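Local coordinates for Maltose/maltodextrin transport permease homologue (Bdellovibrio bacteriovorus HD100, PDB 6FFL), which binds maltotriose as the single solute-binding (MalE-like) domain fused to a MalF transport permease, and probably hands maltodextrins to that transporter for uptake, at residues Y63-T74 against P99-D110; T127-L135 against A251-T259. One frame throughout, in Å; residues are numbered along the deposited sequence.

Overall arrangement
The two interactions illustrate how the chemistry of a contact follows its place in a solute-binding fold. They lie on opposite sides of the chain's centre, their own centres about 33 Å apart, and share no element. Interaction 1 is mostly buried: helix 69-74 packs on the hairpin 100-101/104-109 through methyl, thioether and ring contacts, with one polar bond at the far end; strands 61-65 and 104-109 belong to one mixed sheet, both bordering strand 266-274. Here Pro-65 touches the bound sugar and Asp-67 hydrogen-bonds it. Interaction 2, nearer the surface, joins the start of helix 132-142 to the loop after strand 248-251, chiefly by backbone and serine hydrogen bonds around a small proline cluster.

Interaction 1 (Y63-T74 against P99-D110); sequences YGPSDQVGPFAT and PVYDGKHYMIGD. With GLC (alpha-D-glucopyranose), chain B; GLC (alpha-D-glucopyranose), chain C.
The CB of Ala-73 sits over one face of the Tyr-106 ring, 3.5 Å from its centroid and 12° off the normal, a CH-pi contact. One turn back, Val-69 divides its two methyls: CG1 meets CB of Tyr-101 at 3.6 Å and also nears CB of Tyr-106, whereas CG2 packs on CB of Met-107. The Met-107 chain runs out extended and bends only at its last torsion (chi3 -69°), which carries CE to 3.2 Å from the carbonyl O of Gly-64 while SD lies against CA of Ser-66. At the outer end CG2 of Thr-74 touches OH of Tyr-101, the two side chains crossing at about a right angle. At the polar end Tyr-63 OH donates to the syn lone pair of Asp-110 OD1 at 2.8 Å, ring and carboxylate planes being perpendicular, and a water bridges the same hydroxyl to OD2. Asp-67 faces the other way: its OD2 and OD1 accept from O2 and O3 of one glucose of the bound maltotriose, so the contact forms part of the wall of the ligand pocket. Helix 42-54 packs against Pro-71 and Phe-72, while strand 266-274 lines Tyr-63, Ser-66 and Met-107.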
loop_
_atom_site.group_PDB
_atom_site.type_symbol
_atom_site.label_atom_id
_atom_site.label_comp_id
_atom_site.label_asym_id
_atom_site.label_seq_id
_atom_site.Cartn_x
_atom_site.Cartn_y
_atom_site.Cartn_z
ATOM N N TYR A 63 5.188 -12.556 0.662
ATOM C CA TYR A 63 4.635 -11.599 -0.299
ATOM C C TYR A 63 4.182 -10.354 0.440
ATOM O O TYR A 63 3.352 -10.449 1.343
ATOM C CB TYR A 63 3.449 -12.204 -1.051
ATOM C CG TYR A 63 2.748 -11.267 -2.022
ATOM C CD1 TYR A 63 1.729 -10.403 -1.594
ATOM C CD2 TYR A 63 3.086 -11.269 -3.374
ATOM C CE1 TYR A 63 1.080 -9.551 -2.494
ATOM C CE2 TYR A 63 2.438 -10.440 -4.282
ATOM C CZ TYR A 63 1.438 -9.587 -3.840
ATOM O OH TYR A 63 0.805 -8.761 -4.749
ATOM N N GLY A 64 4.683 -9.193 0.029
ATOM C CA GLY A 64 4.244 -7.941 0.625
ATOM C C GLY A 64 4.855 -6.732 -0.052
ATOM O O GLY A 64 5.562 -6.847 -1.064
ATOM N N PRO A 65 4.644 -5.552 0.537
ATOM C CA PRO A 65 5.040 -4.304 -0.134
ATOM C C PRO A 65 6.542 -4.217 -0.338
ATOM O O PRO A 65 7.330 -4.782 0.421
ATOM C CB PRO A 65 4.562 -3.204 0.825
ATOM C CG PRO A 65 3.644 -3.881 1.804
ATOM C CD PRO A 65 4.015 -5.325 1.852
ATOM N N SER A 66 6.934 -3.464 -1.366
ATOM C CA SER A 66 8.331 -3.474 -1.771
ATOM C C SER A 66 9.279 -2.895 -0.728
ATOM O O SER A 66 10.462 -3.241 -0.759
ATOM C CB SER A 66 8.502 -2.740 -3.094
ATOM O OG SER A 66 7.912 -1.476 -3.035
ATOM N N ASP A 67 8.812 -2.039 0.202
ATOM C CA ASP A 67 9.780 -1.550 1.176
ATOM C C ASP A 67 10.216 -2.625 2.160
ATOM O O ASP A 67 11.167 -2.393 2.918
ATOM C CB ASP A 67 9.270 -0.291 1.913
ATOM C CG ASP A 67 7.961 -0.511 2.660
ATOM O OD1 ASP A 67 7.810 0.065 3.764
ATOM O OD2 ASP A 67 7.063 -1.194 2.117
ATOM N N GLN A 68 9.614 -3.811 2.146
ATOM C CA GLN A 68 10.179 -4.804 3.052
ATOM C C GLN A 68 11.496 -5.378 2.526
ATOM O O GLN A 68 12.187 -6.081 3.273
ATOM C CB GLN A 68 9.147 -5.892 3.382
ATOM C CG GLN A 68 8.737 -6.792 2.275
ATOM C CD GLN A 68 7.489 -7.605 2.618
ATOM O OE1 GLN A 68 6.695 -7.243 3.487
ATOM N NE2 GLN A 68 7.326 -8.715 1.935
ATOM N N VAL A 69 11.909 -5.006 1.311
ATOM C CA VAL A 69 13.173 -5.501 0.752
ATOM C C VAL A 69 14.356 -5.094 1.629
ATOM O O VAL A 69 15.229 -5.916 1.943
ATOM C CB VAL A 69 13.350 -4.994 -0.690
ATOM C CG1 VAL A 69 14.805 -5.085 -1.112
ATOM C CG2 VAL A 69 12.466 -5.781 -1.639
ATOM N N GLY A 70 14.424 -3.819 2.004
ATOM C CA GLY A 70 15.542 -3.297 2.768
ATOM C C GLY A 70 15.819 -4.080 4.034
ATOM O O GLY A 70 16.920 -4.601 4.238
ATOM N N PRO A 71 14.820 -4.171 4.918
ATOM C CA PRO A 71 15.016 -4.947 6.152
ATOM C C PRO A 71 15.287 -6.417 5.889
ATOM O O PRO A 71 16.184 -6.999 6.510
ATOM C CB PRO A 71 13.699 -4.736 6.909
ATOM C CG PRO A 71 13.163 -3.430 6.384
ATOM C CD PRO A 71 13.547 -3.419 4.929
ATOM N N PHE A 72 14.531 -7.035 4.980
ATOM C CA PHE A 72 14.721 -8.460 4.728
ATOM C C PHE A 72 16.110 -8.726 4.172
ATOM O O PHE A 72 16.783 -9.681 4.581
ATOM C CB PHE A 72 13.674 -8.991 3.743
ATOM C CG PHE A 72 12.277 -9.129 4.307
ATOM C CD1 PHE A 72 11.983 -8.766 5.614
ATOM C CD2 PHE A 72 11.253 -9.635 3.503
ATOM C CE1 PHE A 72 10.683 -8.894 6.116
ATOM C CE2 PHE A 72 9.950 -9.773 3.990
ATOM C CZ PHE A 72 9.665 -9.397 5.304
ATOM N N ALA A 73 16.553 -7.899 3.219
ATOM C CA ALA A 73 17.853 -8.143 2.600
ATOM C C ALA A 73 18.993 -7.878 3.573
ATOM O O ALA A 73 19.940 -8.677 3.665
ATOM C CB ALA A 73 18.008 -7.287 1.344
ATOM N N THR A 74 18.926 -6.770 4.318
ATOM C CA THR A 74 20.030 -6.462 5.224
ATOM C C THR A 74 20.137 -7.448 6.380
ATOM O O THR A 74 21.231 -7.606 6.937
ATOM C CB THR A 74 19.921 -5.029 5.774
ATOM O OG1 THR A 74 18.737 -4.886 6.560
ATOM C CG2 THR A 74 19.904 -4.025 4.655
ATOM N N PRO A 99 12.081 -3.534 -7.527
ATOM C CA PRO A 99 12.984 -2.478 -7.056
ATOM C C PRO A 99 14.332 -3.062 -6.672
ATOM O O PRO A 99 14.406 -4.124 -6.054
ATOM C CB PRO A 99 12.261 -1.899 -5.833
ATOM C CG PRO A 99 11.360 -3.000 -5.362
ATOM C CD PRO A 99 10.932 -3.729 -6.627
ATOM N N VAL A 100 15.396 -2.349 -7.040
ATOM C CA VAL A 100 16.766 -2.781 -6.786
ATOM C C VAL A 100 17.210 -2.260 -5.427
ATOM O O VAL A 100 16.901 -1.126 -5.041
ATOM C CB VAL A 100 17.708 -2.292 -7.906
ATOM C CG1 VAL A 100 19.177 -2.572 -7.570
ATOM C CG2 VAL A 100 17.336 -2.945 -9.227
ATOM N N TYR A 101 17.937 -3.094 -4.692
ATOM C CA TYR A 101 18.519 -2.685 -3.427
ATOM C C TYR A 101 19.891 -3.325 -3.325
ATOM O O TYR A 101 20.020 -4.533 -3.541
ATOM C CB TYR A 101 17.647 -3.094 -2.232
ATOM C CG TYR A 101 18.344 -2.787 -0.922
ATOM C CD1 TYR A 101 18.515 -1.472 -0.508
ATOM C CD2 TYR A 101 18.870 -3.797 -0.133
ATOM C CE1 TYR A 101 19.173 -1.167 0.663
ATOM C CE2 TYR A 101 19.541 -3.503 1.049
ATOM C CZ TYR A 101 19.681 -2.182 1.440
ATOM O OH TYR A 101 20.338 -1.863 2.603
ATOM N N ASP A 102 20.910 -2.521 -3.023
ATOM C CA ASP A 102 22.275 -3.031 -2.916
ATOM C C ASP A 102 22.684 -3.737 -4.204
ATOM O O ASP A 102 23.376 -4.756 -4.179
ATOM C CB ASP A 102 22.406 -3.960 -1.701
ATOM C CG ASP A 102 23.846 -4.175 -1.262
ATOM O OD1 ASP A 102 24.727 -3.366 -1.625
ATOM O OD2 ASP A 102 24.090 -5.177 -0.553
ATOM N N GLY A 103 22.203 -3.228 -5.336
ATOM C CA GLY A 103 22.549 -3.761 -6.633
ATOM C C GLY A 103 21.890 -5.065 -7.016
ATOM O O GLY A 103 22.237 -5.621 -8.062
ATOM N N LYS A 104 20.946 -5.571 -6.224
ATOM C CA LYS A 104 20.334 -6.866 -6.492
ATOM C C LYS A 104 18.816 -6.767 -6.441
ATOM O O LYS A 104 18.243 -5.827 -5.876
ATOM C CB LYS A 104 20.798 -7.934 -5.488
ATOM C CG LYS A 104 22.294 -8.245 -5.568
ATOM C CD LYS A 104 22.780 -9.030 -4.355
ATOM C CE LYS A 104 24.243 -8.727 -4.046
ATOM N NZ LYS A 104 24.845 -9.727 -3.116
ATOM N N HIS A 105 18.170 -7.785 -7.014
ATOM C CA HIS A 105 16.712 -7.913 -7.013
ATOM C C HIS A 105 16.298 -8.903 -5.930
ATOM O O HIS A 105 16.566 -10.098 -6.052
ATOM C CB HIS A 105 16.195 -8.410 -8.361
ATOM C CG HIS A 105 16.303 -7.417 -9.476
ATOM N ND1 HIS A 105 17.244 -7.525 -10.476
ATOM C CD2 HIS A 105 15.564 -6.320 -9.772
ATOM C CE1 HIS A 105 17.091 -6.530 -11.332
ATOM N NE2 HIS A 105 16.079 -5.785 -10.929
ATOM N N TYR A 106 15.592 -8.428 -4.902
ATOM C CA TYR A 106 15.133 -9.333 -3.858
ATOM C C TYR A 106 13.644 -9.648 -3.947
ATOM O O TYR A 106 13.161 -10.490 -3.182
ATOM C CB TYR A 106 15.460 -8.753 -2.466
ATOM C CG TYR A 106 16.953 -8.756 -2.158
ATOM C CD1 TYR A 106 17.589 -9.912 -1.726
ATOM C CD2 TYR A 106 17.710 -7.600 -2.293
ATOM C CE1 TYR A 106 18.958 -9.917 -1.435
ATOM C CE2 TYR A 106 19.071 -7.595 -2.017
ATOM C CZ TYR A 106 19.682 -8.749 -1.588
ATOM O OH TYR A 106 21.028 -8.730 -1.314
ATOM N N MET A 107 12.909 -9.007 -4.858
ATOM C CA MET A 107 11.463 -9.139 -4.905
ATOM C C MET A 107 10.995 -9.036 -6.350
ATOM O O MET A 107 11.547 -8.248 -7.122
ATOM C CB MET A 107 10.790 -8.046 -4.058
ATOM C CG MET A 107 9.304 -7.935 -4.277
ATOM S SD MET A 107 8.512 -6.640 -3.303
ATOM C CE MET A 107 8.649 -7.308 -1.637
ATOM N N ILE A 108 9.977 -9.815 -6.716
ATOM C CA ILE A 108 9.286 -9.598 -7.985
ATOM C C ILE A 108 7.788 -9.517 -7.714
ATOM O O ILE A 108 7.197 -10.448 -7.148
ATOM C CB ILE A 108 9.599 -10.681 -9.036
ATOM C CG1 ILE A 108 8.698 -10.484 -10.251
ATOM C CG2 ILE A 108 9.427 -12.096 -8.469
ATOM C CD1 ILE A 108 9.109 -9.290 -11.086
ATOM N N GLY A 109 7.181 -8.405 -8.121
ATOM C CA GLY A 109 5.761 -8.206 -7.936
ATOM C C GLY A 109 4.946 -8.632 -9.143
ATOM O O GLY A 109 5.440 -8.664 -10.268
ATOM N N ASP A 110 3.679 -8.960 -8.874
ATOM C CA ASP A 110 2.760 -9.384 -9.916
ATOM C C ASP A 110 1.931 -8.235 -10.470
ATOM O O ASP A 110 1.223 -8.421 -11.466
ATOM C CB ASP A 110 1.842 -10.501 -9.392
ATOM C CG ASP A 110 1.160 -10.157 -8.064
ATOM O OD1 ASP A 110 1.629 -9.257 -7.331
ATOM O OD2 ASP A 110 0.144 -10.820 -7.746
HETATM C C1 GLC B . 3.066 0.793 3.970
HETATM C C2 GLC B . 4.437 0.115 4.001
HETATM C C3 GLC B . 4.693 -0.455 5.400
HETATM C C4 GLC B . 4.576 0.646 6.440
HETATM C C5 GLC B . 3.205 1.330 6.331
HETATM C C6 GLC B . 3.162 2.567 7.222
HETATM O O2 GLC B . 4.524 -0.920 3.001
HETATM O O3 GLC B . 6.019 -1.023 5.469
HETATM O O4 GLC B . 4.732 0.073 7.747
HETATM O O5 GLC B . 3.022 1.795 4.989
HETATM O O6 GLC B . 1.822 3.086 7.357
HETATM C C1 GLC C . -1.443 -1.182 2.194
HETATM C C2 GLC C . -0.158 -1.101 1.380
HETATM C C3 GLC C . 1.091 -1.155 2.246
HETATM C C4 GLC C . 0.959 -0.091 3.331
HETATM C C5 GLC C . -0.320 -0.338 4.125
HETATM C C6 GLC C . -0.493 0.706 5.234
HETATM O O2 GLC C . -0.168 -2.187 0.434
HETATM O O3 GLC C . 2.234 -0.876 1.419
HETATM O O4 GLC C . 2.062 -0.181 4.219
HETATM O O5 GLC C . -1.425 -0.214 3.235
HETATM O O6 GLC C . -1.486 0.258 6.183
HETATM O O HOH W 1 -1.639 -10.242 -5.781
#

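Interaction 2 (T127-L135 against A251-T259); sequences TPPKNSQEL and ARIPMISET
Asn-131 and Met-255 face each other in a single beta bridge, which ties the N-cap of helix 132-142, where Asn-131 OD1 caps Glu-134 N at 2.8 Å, to an irregular loop of the solute-binding fold. Met-255 N donates to Lys-130 O at 3.2 Å from well above the carbonyl plane, whereas Ser-132 N reaches Met-255 O at 2.7 Å, nearly along its C=O direction. The tight part is built round Pro-254. Pro-254 CB lies 3.5 Å from Asn-131 C, and Pro-254 CG meets the ring of Pro-129 and CB of Leu-135, both from much the same side. Beside this cluster a water bridges two backbone carbonyls, Pro-129 O and Arg-252 O. Met-230 of strand 228-234 touches both Pro-129 and Leu-135, joining the cluster to the neighbouring sheet.

Toward solvent the packing gives way to charge and water. A salt bridge links Lys-130 NZ to Glu-134 OE2, and OE1 of that glutamate accepts from the backbone N of Lys-130, so both carboxylate oxygens hold Lys-130, one by its side chain and one by its backbone. A water joins Ser-132 OG to Glu-258 OE1. The end of Met-255 leads away to a bound platinum ion.

Two serines fasten the helix start. Gln-133 N donates to Ser-257 OG. Ser-132 OG stands between the backbone N and the carbonyl carbon (chi1 64°), which turns it to the loop, where Ser-257 N meets Ser-132 OG at 2.9 Å in an almost straight bond of 177°.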
loop_
_atom_site.group_PDB
_atom_site.type_symbol
_atom_site.label_atom_id
_atom_site.label_comp_id
_atom_site.label_asym_id
_atom_site.label_seq_id
_atom_site.Cartn_x
_atom_site.Cartn_y
_atom_site.Cartn_z
ATOM N N THR A 127 -19.024 14.598 -9.694
ATOM C CA THR A 127 -17.798 15.308 -10.048
ATOM C C THR A 127 -16.925 15.437 -8.813
ATOM O O THR A 127 -17.313 16.129 -7.856
ATOM C CB THR A 127 -18.116 16.688 -10.627
ATOM O OG1 THR A 127 -19.034 16.536 -11.714
ATOM C CG2 THR A 127 -16.854 17.368 -11.139
ATOM N N PRO A 128 -15.769 14.788 -8.767
ATOM C CA PRO A 128 -14.959 14.806 -7.542
ATOM C C PRO A 128 -14.323 16.165 -7.324
ATOM O O PRO A 128 -14.114 16.927 -8.278
ATOM C CB PRO A 128 -13.894 13.730 -7.808
ATOM C CG PRO A 128 -13.795 13.642 -9.297
ATOM C CD PRO A 128 -15.187 13.933 -9.819
ATOM N N PRO A 129 -13.980 16.498 -6.078
ATOM C CA PRO A 129 -13.268 17.754 -5.823
ATOM C C PRO A 129 -11.855 17.692 -6.375
ATOM O O PRO A 129 -11.184 16.660 -6.290
ATOM C CB PRO A 129 -13.260 17.854 -4.294
ATOM C CG PRO A 129 -13.281 16.417 -3.838
ATOM C CD PRO A 129 -14.181 15.712 -4.849
ATOM N N LYS A 130 -11.394 18.816 -6.928
ATOM C CA LYS A 130 -10.055 18.886 -7.504
ATOM C C LYS A 130 -9.039 19.546 -6.579
ATOM O O LYS A 130 -7.833 19.450 -6.836
ATOM C CB LYS A 130 -10.084 19.627 -8.853
ATOM C CG LYS A 130 -10.641 21.040 -8.803
ATOM C CD LYS A 130 -10.831 21.597 -10.212
ATOM C CE LYS A 130 -11.310 23.044 -10.190
ATOM N NZ LYS A 130 -12.796 23.124 -10.117
ATOM N N ASN A 131 -9.484 20.204 -5.514
ATOM C CA ASN A 131 -8.556 20.774 -4.547
ATOM C C ASN A 131 -9.137 20.655 -3.146
ATOM O O ASN A 131 -10.301 20.295 -2.955
ATOM C CB ASN A 131 -8.221 22.239 -4.865
ATOM C CG ASN A 131 -9.441 23.118 -4.908
ATOM O OD1 ASN A 131 -10.193 23.199 -3.946
ATOM N ND2 ASN A 131 -9.626 23.819 -6.027
ATOM N N SER A 132 -8.302 20.988 -2.160
ATOM C CA SER A 132 -8.659 20.761 -0.763
ATOM C C SER A 132 -9.785 21.680 -0.305
ATOM O O SER A 132 -10.589 21.294 0.558
ATOM C CB SER A 132 -7.410 20.933 0.118
ATOM O OG SER A 132 -6.917 22.269 0.065
ATOM N N GLN A 133 -9.874 22.895 -0.854
ATOM C CA GLN A 133 -10.998 23.744 -0.481
ATOM C C GLN A 133 -12.311 23.129 -0.946
ATOM O O GLN A 133 -13.287 23.090 -0.187
ATOM C CB GLN A 133 -10.817 25.159 -1.041
ATOM C CG GLN A 133 -12.085 26.008 -0.937
ATOM C CD GLN A 133 -11.905 27.442 -1.410
ATOM O OE1 GLN A 133 -10.815 27.848 -1.818
ATOM N NE2 GLN A 133 -12.981 28.223 -1.341
ATOM N N GLU A 134 -12.343 22.625 -2.182
ATOM C CA GLU A 134 -13.516 21.911 -2.679
ATOM C C GLU A 134 -13.779 20.651 -1.868
ATOM O O GLU A 134 -14.935 20.309 -1.591
ATOM C CB GLU A 134 -13.325 21.539 -4.151
ATOM C CG GLU A 134 -13.434 22.712 -5.110
ATOM C CD GLU A 134 -13.311 22.287 -6.564
ATOM O OE1 GLU A 134 -13.278 21.062 -6.834
ATOM O OE2 GLU A 134 -13.256 23.180 -7.435
ATOM N N LEU A 135 -12.717 19.928 -1.512
ATOM C CA LEU A 135 -12.883 18.711 -0.723
ATOM C C LEU A 135 -13.573 19.006 0.602
ATOM O O LEU A 135 -14.479 18.273 1.023
ATOM C CB LEU A 135 -11.520 18.061 -0.489
ATOM C CG LEU A 135 -11.480 16.911 0.517
ATOM C CD1 LEU A 135 -12.135 15.710 -0.109
ATOM C CD2 LEU A 135 -10.030 16.605 0.888
ATOM N N ALA A 251 -10.042 9.355 -8.290
ATOM C CA ALA A 251 -9.455 10.640 -8.654
ATOM C C ALA A 251 -8.181 10.838 -7.849
ATOM O O ALA A 251 -7.944 10.160 -6.848
ATOM C CB ALA A 251 -10.420 11.806 -8.393
ATOM N N ARG A 252 -7.368 11.799 -8.283
ATOM C CA ARG A 252 -6.246 12.219 -7.450
ATOM C C ARG A 252 -6.731 12.675 -6.079
ATOM O O ARG A 252 -7.784 13.314 -5.964
ATOM C CB ARG A 252 -5.496 13.372 -8.128
ATOM C CG ARG A 252 -4.790 12.992 -9.405
ATOM C CD ARG A 252 -4.068 14.180 -10.014
ATOM N NE ARG A 252 -3.281 13.759 -11.167
ATOM C CZ ARG A 252 -2.536 14.572 -11.906
ATOM N NH1 ARG A 252 -2.464 15.859 -11.605
ATOM N NH2 ARG A 252 -1.853 14.087 -12.941
ATOM N N ILE A 253 -5.949 12.381 -5.038
ATOM C CA ILE A 253 -6.159 13.080 -3.764
ATOM C C ILE A 253 -6.063 14.565 -4.095
ATOM O O ILE A 253 -5.116 14.981 -4.774
ATOM C CB ILE A 253 -5.136 12.662 -2.694
ATOM C CG1 ILE A 253 -5.305 11.183 -2.339
ATOM C CG2 ILE A 253 -5.277 13.523 -1.443
ATOM C CD1 ILE A 253 -4.105 10.607 -1.548
ATOM N N PRO A 254 -7.032 15.383 -3.687
ATOM C CA PRO A 254 -7.119 16.747 -4.228
ATOM C C PRO A 254 -5.899 17.605 -3.901
ATOM O O PRO A 254 -5.281 17.485 -2.836
ATOM C CB PRO A 254 -8.384 17.304 -3.569
ATOM C CG PRO A 254 -9.237 16.105 -3.354
ATOM C CD PRO A 254 -8.265 14.989 -2.981
ATOM N N MET A 255 -5.574 18.488 -4.840
ATOM C CA MET A 255 -4.472 19.428 -4.675
ATOM C C MET A 255 -4.687 20.303 -3.444
ATOM O O MET A 255 -5.800 20.749 -3.156
ATOM C CB MET A 255 -4.364 20.284 -5.942
ATOM C CG MET A 255 -3.489 21.528 -5.864
ATOM S SD MET A 255 -3.659 22.560 -7.357
ATOM C CE MET A 255 -2.868 21.498 -8.556
ATOM N N ILE A 256 -3.613 20.538 -2.695
ATOM C CA ILE A 256 -3.723 21.428 -1.543
ATOM C C ILE A 256 -3.868 22.861 -2.031
ATOM O O ILE A 256 -2.984 23.391 -2.712
ATOM C CB ILE A 256 -2.509 21.275 -0.620
ATOM C CG1 ILE A 256 -2.383 19.808 -0.203
ATOM C CG2 ILE A 256 -2.579 22.273 0.549
ATOM C CD1 ILE A 256 -3.610 19.308 0.566
ATOM N N SER A 257 -4.992 23.500 -1.675
ATOM C CA SER A 257 -5.281 24.832 -2.204
ATOM C C SER A 257 -4.191 25.838 -1.846
ATOM O O SER A 257 -3.822 26.680 -2.673
ATOM C CB SER A 257 -6.631 25.322 -1.677
ATOM O OG SER A 257 -7.686 24.673 -2.362
ATOM N N GLU A 258 -3.663 25.765 -0.622
ATOM C CA GLU A 258 -2.698 26.753 -0.146
ATOM C C GLU A 258 -1.350 26.665 -0.851
ATOM O O GLU A 258 -0.608 27.657 -0.876
ATOM C CB GLU A 258 -2.485 26.585 1.366
ATOM C CG GLU A 258 -3.614 27.137 2.235
ATOM C CD GLU A 258 -4.861 26.240 2.301
ATOM O OE1 GLU A 258 -4.828 25.072 1.840
ATOM O OE2 GLU A 258 -5.883 26.717 2.847
ATOM N N THR A 259 -1.008 25.507 -1.413
ATOM C CA THR A 259 0.318 25.302 -1.982
ATOM C C THR A 259 0.308 25.040 -3.478
ATOM O O THR A 259 1.361 25.155 -4.113
ATOM C CB THR A 259 1.025 24.120 -1.289
ATOM O OG1 THR A 259 0.466 22.888 -1.765
ATOM C CG2 THR A 259 0.839 24.193 0.244
HETATM O O HOH W 2 -8.850 15.445 -7.320
HETATM O O HOH W 3 -7.196 23.664 2.265
#